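Local coordinates for protein porphyranase B (Zobellia galactanivorans, PDB 3JUU) that cleaves the sulfated algal polysaccharide porphyran at the linkage between beta-D-galactopyranose and alpha-L-galactopyranose-6-sulfate, at residues Ile30-Asp35 and Ser101-Thr106. Residues are numbered along the deposited sequence; the frame is centred on the assembly and turned at random.
Sequences IENMSD and SRNGMT
Met33 lays its thioether along the backbone of Asn103-Met105 where two loops of the family 16 beta-sandwich (jelly roll) meet, one following strand 26-29, the other joining strands 90-101 and 108-115. Its chain runs extended through SD and then bends (chi3 75°), which turns CE back toward Ser101 and Asn103. Met33 SD lies 3.5 Å from Gly104 C and also touches CB of Met105, while Met33 CE sits 3.5 Å from Asn103 O. Tyr110 and Leu238 also pack on this side chain and place it among the neighbouring strands. Cutting this side chain back to an alanine is likely to open a gap beside Gly104 and leave CB of Met105 without its sulfur neighbour. The amides of Asn32 and Asn103, both partly exposed, stack face on face, their planes only 2° apart, with Asn32 ND2 3.4 Å from Asn103 CG. Two waters stitch the loops together around this stack. One donates to Asn32 O and accepts from both the backbone N and ND2 of Asn103; the other donates to Asn32 OD1 and, at 2.8 Å, to Gly104 O. Elsewhere in the contact, Ile30 CD1 meets Met105 CG at 3.8 Å, and both side chains rest on Gln274 of strand 264-276. Met105 swings CG away from its own amide nitrogen (chi1 179°), which carries that carbon to the isoleucine. Within segment 101-106, Ser101 OG donates to Asn103 O over 2.7 Å, and the same hydroxyl oxygen lies 3.8 Å from Met33 CE.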
# COMPACT_ATOMS: atom_id res chain seq x y z
N ILE A 30 -9.60 -14.50 3.49
CA ILE A 30 -10.05 -13.74 4.65
C ILE A 30 -11.09 -12.73 4.08
O ILE A 30 -10.73 -11.69 3.48
CB ILE A 30 -8.93 -13.00 5.36
CG1 ILE A 30 -7.85 -14.00 5.84
CG2 ILE A 30 -9.45 -12.09 6.53
CD1 ILE A 30 -6.56 -13.24 6.15
N GLU A 31 -12.37 -13.04 4.26
CA GLU A 31 -13.45 -12.32 3.58
C GLU A 31 -13.46 -10.85 3.96
O GLU A 31 -13.59 -9.99 3.10
CB GLU A 31 -14.84 -12.89 3.98
CG GLU A 31 -14.98 -14.30 3.63
CD GLU A 31 -15.05 -14.46 2.16
OE1 GLU A 31 -15.59 -13.54 1.48
OE2 GLU A 31 -14.53 -15.47 1.67
N ASN A 32 -13.32 -10.54 5.23
CA ASN A 32 -13.42 -9.14 5.64
C ASN A 32 -12.19 -8.23 5.33
O ASN A 32 -12.14 -7.04 5.71
CB ASN A 32 -13.85 -9.03 7.12
CG ASN A 32 -12.77 -9.48 8.10
OD1 ASN A 32 -11.57 -9.67 7.76
ND2 ASN A 32 -13.19 -9.61 9.34
N MET A 33 -11.17 -8.83 4.68
CA MET A 33 -9.99 -8.07 4.18
C MET A 33 -9.77 -8.30 2.71
O MET A 33 -8.66 -8.06 2.17
CB MET A 33 -8.73 -8.46 4.98
CG MET A 33 -8.86 -8.10 6.44
SD MET A 33 -7.38 -8.52 7.40
CE MET A 33 -6.30 -7.18 6.83
N SER A 34 -10.83 -8.72 2.01
CA SER A 34 -10.72 -9.01 0.61
C SER A 34 -11.89 -8.36 -0.15
O SER A 34 -12.97 -8.25 0.41
CB SER A 34 -10.71 -10.53 0.35
OG SER A 34 -9.64 -11.14 1.10
N ASP A 35 -11.67 -7.93 -1.37
CA ASP A 35 -12.73 -7.24 -2.14
C ASP A 35 -12.37 -7.28 -3.60
O ASP A 35 -11.21 -7.00 -3.99
CB ASP A 35 -12.90 -5.78 -1.67
CG ASP A 35 -14.35 -5.25 -1.85
OD1 ASP A 35 -14.99 -5.69 -2.81
OD2 ASP A 35 -14.76 -4.36 -1.06
N SER A 101 -8.32 -0.90 5.59
CA SER A 101 -9.24 -2.00 6.07
C SER A 101 -9.68 -1.73 7.49
O SER A 101 -8.87 -1.40 8.36
CB SER A 101 -8.60 -3.42 5.91
OG SER A 101 -7.50 -3.60 6.81
N ARG A 102 -10.99 -1.83 7.76
CA ARG A 102 -11.41 -1.62 9.15
C ARG A 102 -11.14 -2.91 9.97
O ARG A 102 -11.07 -2.83 11.19
CB ARG A 102 -12.91 -1.33 9.18
CG ARG A 102 -13.26 -0.05 8.49
CD ARG A 102 -14.80 0.21 8.68
NE ARG A 102 -15.18 1.38 7.89
CZ ARG A 102 -15.17 2.64 8.37
NH1 ARG A 102 -14.74 2.91 9.61
NH2 ARG A 102 -15.56 3.63 7.59
N ASN A 103 -10.96 -4.05 9.30
CA ASN A 103 -10.57 -5.31 9.98
C ASN A 103 -9.08 -5.65 9.76
O ASN A 103 -8.53 -5.30 8.71
CB ASN A 103 -11.45 -6.45 9.46
CG ASN A 103 -12.92 -6.25 9.87
OD1 ASN A 103 -13.24 -6.39 11.06
ND2 ASN A 103 -13.78 -5.91 8.92
N GLY A 104 -8.44 -6.22 10.78
CA GLY A 104 -6.98 -6.54 10.70
C GLY A 104 -6.75 -8.04 10.86
O GLY A 104 -7.70 -8.83 11.15
N MET A 105 -5.50 -8.43 10.66
CA MET A 105 -5.09 -9.82 10.87
C MET A 105 -3.58 -9.83 11.27
O MET A 105 -2.83 -8.87 11.05
CB MET A 105 -5.42 -10.64 9.57
CG MET A 105 -5.05 -12.22 9.50
SD MET A 105 -5.76 -13.01 11.00
CE MET A 105 -7.57 -12.84 10.63
N THR A 106 -3.17 -10.95 11.87
CA THR A 106 -1.72 -11.22 12.08
C THR A 106 -1.33 -12.40 11.21
O THR A 106 -1.94 -13.47 11.31
CB THR A 106 -1.43 -11.48 13.57
OG1 THR A 106 -2.11 -10.49 14.38
CG2 THR A 106 0.11 -11.35 13.86
O HOH W 1 -11.93 -4.70 6.64
O HOH W 2 -9.76 -10.16 9.76